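Local coordinates for protein glycerol dehydrogenase (Schizosaccharomyces pombe, PDB 1TA9) that oxidises glycerol to dihydroxyacetone with NAD(+) as electron acceptor, probably at a catalytic zinc ion, in the assimilation of glycerol, at residues A266-A278 with A290-S302. Numbering follows the deposited sequence.
Sequences ACKDTLEKYALSA and AFENVVEANTLMS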
ATOM      1  N   ALA B 266     -18.329 -15.625   4.879  1.00 10.87           N
ATOM      2  CA  ALA B 266     -17.776 -16.862   4.342  1.00 10.90           C
ATOM      3  C   ALA B 266     -18.460 -17.165   3.016  1.00 11.01           C
ATOM      4  O   ALA B 266     -17.823 -17.594   2.050  1.00 11.07           O
ATOM      5  CB  ALA B 266     -17.995 -18.011   5.329  1.00 10.77           C
ATOM      6  N   CYS B 267     -19.766 -16.931   2.976  1.00 10.99           N
ATOM      7  CA  CYS B 267     -20.547 -17.158   1.765  1.00 11.29           C
ATOM      8  C   CYS B 267     -20.020 -16.259   0.637  1.00 11.04           C
ATOM      9  O   CYS B 267     -19.657 -16.739  -0.437  1.00 10.88           O
ATOM     10  CB  CYS B 267     -22.017 -16.841   2.041  1.00 11.60           C
ATOM     11  SG  CYS B 267     -23.128 -17.185   0.666  1.00 12.92           S
ATOM     12  N   LYS B 268     -19.984 -14.956   0.893  1.00 10.74           N
ATOM     13  CA  LYS B 268     -19.503 -13.979  -0.087  1.00 10.81           C
ATOM     14  C   LYS B 268     -18.109 -14.334  -0.611  1.00 10.42           C
ATOM     15  O   LYS B 268     -17.873 -14.373  -1.821  1.00  9.94           O
ATOM     16  CB  LYS B 268     -19.467 -12.586   0.548  1.00 11.48           C
ATOM     17  CG  LYS B 268     -18.905 -11.481  -0.344  1.00 12.55           C
ATOM     18  CD  LYS B 268     -18.822 -10.168   0.429  1.00 13.33           C
ATOM     19  CE  LYS B 268     -18.442  -8.991  -0.458  1.00 13.98           C
ATOM     20  NZ  LYS B 268     -17.068  -9.118  -1.003  1.00 14.94           N
ATOM     21  N   ASP B 269     -17.186 -14.592   0.311  1.00 10.03           N
ATOM     22  CA  ASP B 269     -15.811 -14.922  -0.049  1.00  9.98           C
ATOM     23  C   ASP B 269     -15.679 -16.193  -0.876  1.00  9.72           C
ATOM     24  O   ASP B 269     -14.888 -16.251  -1.821  1.00  9.87           O
ATOM     25  CB  ASP B 269     -14.956 -15.072   1.208  1.00 10.23           C
ATOM     26  CG  ASP B 269     -14.674 -13.745   1.889  1.00 10.99           C
ATOM     27  OD1 ASP B 269     -13.997 -13.761   2.939  1.00 11.06           O
ATOM     28  OD2 ASP B 269     -15.124 -12.695   1.381  1.00 11.10           O
ATOM     29  N   THR B 270     -16.441 -17.216  -0.509  1.00  9.28           N
ATOM     30  CA  THR B 270     -16.389 -18.492  -1.221  1.00  9.04           C
ATOM     31  C   THR B 270     -16.904 -18.357  -2.652  1.00  9.01           C
ATOM     32  O   THR B 270     -16.333 -18.927  -3.590  1.00  8.77           O
ATOM     33  CB  THR B 270     -17.203 -19.559  -0.468  1.00  8.84           C
ATOM     34  OG1 THR B 270     -16.651 -19.719   0.845  1.00  8.95           O
ATOM     35  CG2 THR B 270     -17.153 -20.901  -1.197  1.00  8.84           C
ATOM     36  N   LEU B 271     -17.979 -17.598  -2.827  1.00  8.94           N
ATOM     37  CA  LEU B 271     -18.529 -17.410  -4.161  1.00  9.28           C
ATOM     38  C   LEU B 271     -17.527 -16.661  -5.037  1.00  9.78           C
ATOM     39  O   LEU B 271     -17.320 -17.009  -6.200  1.00  9.61           O
ATOM     40  CB  LEU B 271     -19.838 -16.627  -4.090  1.00  9.05           C
ATOM     41  CG  LEU B 271     -21.004 -17.318  -3.379  1.00  8.91           C
ATOM     42  CD1 LEU B 271     -22.188 -16.362  -3.348  1.00  9.08           C
ATOM     43  CD2 LEU B 271     -21.378 -18.617  -4.108  1.00  8.81           C
ATOM     44  N   GLU B 272     -16.906 -15.629  -4.476  1.00 10.11           N
ATOM     45  CA  GLU B 272     -15.928 -14.848  -5.218  1.00 11.03           C
ATOM     46  C   GLU B 272     -14.772 -15.712  -5.711  1.00 10.38           C
ATOM     47  O   GLU B 272     -14.309 -15.562  -6.838  1.00 10.19           O
ATOM     48  CB  GLU B 272     -15.389 -13.707  -4.350  1.00 12.72           C
ATOM     49  CG  GLU B 272     -16.329 -12.512  -4.277  1.00 16.46           C
ATOM     50  CD  GLU B 272     -15.772 -11.365  -3.447  1.00 18.06           C
ATOM     51  OE1 GLU B 272     -14.556 -11.082  -3.543  1.00 19.79           O
ATOM     52  OE2 GLU B 272     -16.558 -10.737  -2.708  1.00 19.93           O
ATOM     53  N   LYS B 273     -14.320 -16.630  -4.870  1.00  9.81           N
ATOM     54  CA  LYS B 273     -13.204 -17.493  -5.234  1.00  9.54           C
ATOM     55  C   LYS B 273     -13.583 -18.680  -6.112  1.00  9.26           C
ATOM     56  O   LYS B 273     -12.870 -19.005  -7.061  1.00  9.08           O
ATOM     57  CB  LYS B 273     -12.527 -18.053  -3.980  1.00  9.91           C
ATOM     58  CG  LYS B 273     -11.796 -17.044  -3.110  1.00 10.58           C
ATOM     59  CD  LYS B 273     -11.244 -17.750  -1.870  1.00 10.98           C
ATOM     60  CE  LYS B 273     -10.486 -16.801  -0.957  1.00 11.63           C
ATOM     61  NZ  LYS B 273      -9.985 -17.527   0.248  1.00 12.36           N
ATOM     62  N   TYR B 274     -14.718 -19.303  -5.813  1.00  8.86           N
ATOM     63  CA  TYR B 274     -15.108 -20.520  -6.512  1.00  8.76           C
ATOM     64  C   TYR B 274     -16.387 -20.603  -7.344  1.00  8.59           C
ATOM     65  O   TYR B 274     -16.639 -21.635  -7.958  1.00  8.54           O
ATOM     66  CB  TYR B 274     -15.135 -21.654  -5.484  1.00  8.74           C
ATOM     67  CG  TYR B 274     -13.846 -21.789  -4.708  1.00  8.87           C
ATOM     68  CD1 TYR B 274     -12.710 -22.329  -5.304  1.00  9.00           C
ATOM     69  CD2 TYR B 274     -13.752 -21.347  -3.385  1.00  9.03           C
ATOM     70  CE1 TYR B 274     -11.508 -22.428  -4.611  1.00  9.06           C
ATOM     71  CE2 TYR B 274     -12.547 -21.442  -2.677  1.00  8.90           C
ATOM     72  CZ  TYR B 274     -11.432 -21.986  -3.300  1.00  9.19           C
ATOM     73  OH  TYR B 274     -10.238 -22.106  -2.624  1.00  8.93           O
ATOM     74  N   ALA B 275     -17.195 -19.552  -7.386  1.00  8.38           N
ATOM     75  CA  ALA B 275     -18.438 -19.639  -8.154  1.00  8.42           C
ATOM     76  C   ALA B 275     -18.273 -20.085  -9.612  1.00  8.57           C
ATOM     77  O   ALA B 275     -18.950 -21.019 -10.062  1.00  8.24           O
ATOM     78  CB  ALA B 275     -19.189 -18.307  -8.100  1.00  8.16           C
ATOM     79  N   LEU B 276     -17.387 -19.429 -10.353  0.50  8.49           N
ATOM     80  CA  LEU B 276     -17.194 -19.791 -11.754  0.50  8.78           C
ATOM     81  C   LEU B 276     -16.555 -21.162 -11.942  0.50  8.98           C
ATOM     82  O   LEU B 276     -16.890 -21.874 -12.887  0.50  8.95           O
ATOM     83  CB  LEU B 276     -16.363 -18.732 -12.486  0.50  8.79           C
ATOM     84  CG  LEU B 276     -16.032 -19.055 -13.951  0.50  8.80           C
ATOM     85  CD1 LEU B 276     -17.292 -19.485 -14.706  0.50  8.87           C
ATOM     86  CD2 LEU B 276     -15.400 -17.838 -14.609  0.50  8.77           C
ATOM     87  N   SER B 277     -15.641 -21.541 -11.055  1.00  9.15           N
ATOM     88  CA  SER B 277     -15.006 -22.849 -11.189  1.00  9.46           C
ATOM     89  C   SER B 277     -16.020 -23.951 -10.851  1.00  9.47           C
ATOM     90  O   SER B 277     -15.975 -25.036 -11.424  1.00  9.32           O
ATOM     91  CB  SER B 277     -13.738 -22.957 -10.315  1.00  9.79           C
ATOM     92  OG  SER B 277     -13.918 -22.426  -9.017  1.00 11.09           O
ATOM     93  N   ALA B 278     -16.948 -23.665  -9.943  1.00  9.42           N
ATOM     94  CA  ALA B 278     -17.988 -24.635  -9.586  1.00  9.38           C
ATOM     95  C   ALA B 278     -18.936 -24.774 -10.778  1.00  9.37           C
ATOM     96  O   ALA B 278     -19.387 -25.871 -11.112  1.00  9.22           O
ATOM     97  CB  ALA B 278     -18.764 -24.156  -8.366  1.00  9.59           C
ATOM     98  N   ALA B 290     -13.754 -27.311  -5.577  1.00 10.59           N
ATOM     99  CA  ALA B 290     -14.304 -25.990  -5.863  1.00 10.40           C
ATOM    100  C   ALA B 290     -15.829 -26.092  -5.940  1.00 10.27           C
ATOM    101  O   ALA B 290     -16.548 -25.262  -5.375  1.00  9.98           O
ATOM    102  CB  ALA B 290     -13.737 -25.459  -7.181  1.00 10.20           C
ATOM    103  N   PHE B 291     -16.315 -27.112  -6.641  1.00 10.19           N
ATOM    104  CA  PHE B 291     -17.753 -27.345  -6.775  1.00 10.40           C
ATOM    105  C   PHE B 291     -18.334 -27.597  -5.386  1.00 10.57           C
ATOM    106  O   PHE B 291     -19.353 -27.018  -5.010  1.00 10.35           O
ATOM    107  CB  PHE B 291     -18.017 -28.570  -7.666  1.00 10.73           C
ATOM    108  CG  PHE B 291     -19.462 -29.016  -7.681  1.00 11.15           C
ATOM    109  CD1 PHE B 291     -20.425 -28.284  -8.369  1.00 11.31           C
ATOM    110  CD2 PHE B 291     -19.855 -30.171  -7.008  1.00 11.19           C
ATOM    111  CE1 PHE B 291     -21.762 -28.693  -8.389  1.00 11.31           C
ATOM    112  CE2 PHE B 291     -21.187 -30.590  -7.019  1.00 11.34           C
ATOM    113  CZ  PHE B 291     -22.142 -29.847  -7.712  1.00 11.70           C
ATOM    114  N   GLU B 292     -17.683 -28.470  -4.623  1.00 10.67           N
ATOM    115  CA  GLU B 292     -18.150 -28.777  -3.275  1.00 10.98           C
ATOM    116  C   GLU B 292     -18.176 -27.524  -2.396  1.00 10.48           C
ATOM    117  O   GLU B 292     -19.046 -27.383  -1.533  1.00 10.47           O
ATOM    118  CB  GLU B 292     -17.252 -29.842  -2.632  1.00 12.29           C
ATOM    119  CG  GLU B 292     -17.261 -31.188  -3.355  1.00 14.31           C
ATOM    120  CD  GLU B 292     -18.088 -32.248  -2.640  1.00 15.55           C
ATOM    121  OE1 GLU B 292     -18.262 -33.347  -3.207  1.00 16.26           O
ATOM    122  OE2 GLU B 292     -18.557 -31.995  -1.508  1.00 16.75           O
ATOM    123  N   ASN B 293     -17.225 -26.616  -2.604  1.00  9.89           N
ATOM    124  CA  ASN B 293     -17.185 -25.392  -1.807  1.00  9.49           C
ATOM    125  C   ASN B 293     -18.430 -24.547  -2.035  1.00  9.25           C
ATOM    126  O   ASN B 293     -19.001 -23.983  -1.094  1.00  8.58           O
ATOM    127  CB  ASN B 293     -15.955 -24.546  -2.151  1.00  9.34           C
ATOM    128  CG  ASN B 293     -14.662 -25.171  -1.681  1.00  9.23           C
ATOM    129  OD1 ASN B 293     -14.652 -26.015  -0.779  1.00  9.23           O
ATOM    130  ND2 ASN B 293     -13.554 -24.743  -2.275  1.00  9.19           N
ATOM    131  N   VAL B 294     -18.848 -24.458  -3.292  1.00  9.02           N
ATOM    132  CA  VAL B 294     -20.021 -23.669  -3.636  1.00  9.20           C
ATOM    133  C   VAL B 294     -21.302 -24.356  -3.171  1.00  9.12           C
ATOM    134  O   VAL B 294     -22.287 -23.690  -2.848  1.00  9.50           O
ATOM    135  CB  VAL B 294     -20.060 -23.380  -5.154  1.00  8.96           C
ATOM    136  CG1 VAL B 294     -21.341 -22.640  -5.525  1.00  8.93           C
ATOM    137  CG2 VAL B 294     -18.844 -22.535  -5.527  1.00  9.11           C
ATOM    138  N   VAL B 295     -21.301 -25.685  -3.130  1.00  9.11           N
ATOM    139  CA  VAL B 295     -22.483 -26.382  -2.635  1.00  8.97           C
ATOM    140  C   VAL B 295     -22.606 -25.984  -1.163  1.00  9.02           C
ATOM    141  O   VAL B 295     -23.708 -25.709  -0.672  1.00  8.73           O
ATOM    142  CB  VAL B 295     -22.351 -27.921  -2.758  1.00  8.90           C
ATOM    143  CG1 VAL B 295     -23.466 -28.603  -1.971  1.00  8.60           C
ATOM    144  CG2 VAL B 295     -22.438 -28.330  -4.227  1.00  8.65           C
ATOM    145  N   GLU B 296     -21.475 -25.925  -0.460  1.00  9.06           N
ATOM    146  CA  GLU B 296     -21.517 -25.528   0.947  1.00  9.28           C
ATOM    147  C   GLU B 296     -21.954 -24.066   1.074  1.00  9.38           C
ATOM    148  O   GLU B 296     -22.745 -23.723   1.946  1.00  9.44           O
ATOM    149  CB  GLU B 296     -20.153 -25.707   1.641  1.00  9.41           C
ATOM    150  CG  GLU B 296     -20.253 -25.420   3.143  1.00  9.68           C
ATOM    151  CD  GLU B 296     -18.920 -25.221   3.844  1.00 10.37           C
ATOM    152  OE1 GLU B 296     -18.920 -24.531   4.888  1.00 10.86           O
ATOM    153  OE2 GLU B 296     -17.885 -25.749   3.382  1.00 10.31           O
ATOM    154  N   ALA B 297     -21.440 -23.203   0.203  1.00  9.58           N
ATOM    155  CA  ALA B 297     -21.800 -21.788   0.249  1.00  9.87           C
ATOM    156  C   ALA B 297     -23.286 -21.579  -0.043  1.00  9.91           C
ATOM    157  O   ALA B 297     -23.960 -20.794   0.628  1.00  9.83           O
ATOM    158  CB  ALA B 297     -20.958 -21.000  -0.752  1.00  9.95           C
ATOM    159  N   ASN B 298     -23.791 -22.291  -1.044  1.00  9.90           N
ATOM    160  CA  ASN B 298     -25.191 -22.178  -1.436  1.00 10.36           C
ATOM    161  C   ASN B 298     -26.158 -22.731  -0.400  1.00 10.44           C
ATOM    162  O   ASN B 298     -27.297 -22.278  -0.301  1.00 10.65           O
ATOM    163  CB  ASN B 298     -25.436 -22.932  -2.750  1.00 10.47           C
ATOM    164  CG  ASN B 298     -24.930 -22.182  -3.963  1.00 10.84           C
ATOM    165  OD1 ASN B 298     -24.262 -21.157  -3.844  1.00 11.19           O
ATOM    166  ND2 ASN B 298     -25.244 -22.700  -5.145  1.00 10.57           N
ATOM    167  N   THR B 299     -25.707 -23.720   0.359  1.00 10.64           N
ATOM    168  CA  THR B 299     -26.569 -24.376   1.335  1.00 10.86           C
ATOM    169  C   THR B 299     -26.314 -24.000   2.788  1.00 10.86           C
ATOM    170  O   THR B 299     -27.145 -23.348   3.418  1.00 11.15           O
ATOM    171  CB  THR B 299     -26.456 -25.906   1.188  1.00 10.89           C
ATOM    172  OG1 THR B 299     -26.384 -26.240  -0.207  1.00 11.63           O
ATOM    173  CG2 THR B 299     -27.678 -26.591   1.787  1.00 10.96           C
ATOM    174  N   LEU B 300     -25.170 -24.410   3.323  1.00 10.60           N
ATOM    175  CA  LEU B 300     -24.851 -24.116   4.719  1.00 10.79           C
ATOM    176  C   LEU B 300     -24.569 -22.646   5.011  1.00 10.96           C
ATOM    177  O   LEU B 300     -25.229 -22.039   5.861  1.00 11.17           O
ATOM    178  CB  LEU B 300     -23.653 -24.955   5.178  1.00 10.68           C
ATOM    179  CG  LEU B 300     -23.179 -24.769   6.624  1.00 10.86           C
ATOM    180  CD1 LEU B 300     -24.258 -25.227   7.599  1.00 10.85           C
ATOM    181  CD2 LEU B 300     -21.901 -25.562   6.837  1.00 10.82           C
ATOM    182  N   MET B 301     -23.598 -22.066   4.312  1.00 10.87           N
ATOM    183  CA  MET B 301     -23.238 -20.671   4.553  1.00 11.30           C
ATOM    184  C   MET B 301     -24.375 -19.694   4.275  1.00 11.42           C
ATOM    185  O   MET B 301     -24.721 -18.864   5.120  1.00 11.23           O
ATOM    186  CB  MET B 301     -22.012 -20.291   3.723  1.00 11.56           C
ATOM    187  CG  MET B 301     -20.757 -21.076   4.073  1.00 12.50           C
ATOM    188  SD  MET B 301     -19.392 -20.566   3.026  1.00 13.57           S
ATOM    189  CE  MET B 301     -18.880 -22.146   2.273  1.00 12.81           C
ATOM    190  N   SER B 302     -24.957 -19.778   3.090  1.00 11.45           N
ATOM    191  CA  SER B 302     -26.045 -18.878   2.763  1.00 11.88           C
ATOM    192  C   SER B 302     -27.210 -19.087   3.736  1.00 12.18           C
ATOM    193  O   SER B 302     -27.840 -18.127   4.182  1.00 12.33           O
ATOM    194  CB  SER B 302     -26.495 -19.104   1.323  1.00 12.04           C
ATOM    195  OG  SER B 302     -27.387 -18.082   0.925  1.00 12.46           O
TER
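Tyr274 and Asn293 both carry CG anti to their own carbonyl carbon (chi1 -54° for Tyr274), and these torsions bring the amide over the phenol ring. Asn293 ND2 stands over the ring centre, 3.5 Å from Tyr274 CE2, with the amide and ring planes 63° apart; the amide therefore meets the face obliquely instead of lying flat on it. Asp349 of a third subunit accepts from Tyr274 OH through its backbone O and from Asn293 ND2 through OD1, while Asn293 OD1 bonds Arg64 of the second subunit. Were Tyr274 an alanine, Asn293 ND2 would probably lose its aromatic cover, a gap would open beside Ala290 CB, and the Asp349 carbonyl would lack its hydroxyl partner. Next to the ring, Val294 CG2 wedges against Ala278 CB at 3.3 Å, closer than normal carbon contact. The two segments belong to consecutive helices, 258-284 and 289-307, in the helical part of an iron-containing alcohol dehydrogenase fold; the axes of segments 266-278 and 290-302 approach to 7.9 Å, crossing at -118°, a closeness that fits the alanines at the interface. Farther along, Thr270 CG2 packs 3.8 Å from Ala297 CB, while Thr270 OG1 donates to Ala266 O (2.7 Å), which also accepts from Thr270 N on the opposite face of the carbonyl plane. Met301 crosses Thr270 at about a right angle and bends at chi3, which swings CE to 3.6 Å from Thr270 OG1; its SD rests beside Ala266 O. At the end nearest the metals, Cys267 SG lies 3.9 Å from Ser302 CB; Ser302 OG hydrogen-bonds Asp182, a ligand of the potassium ion.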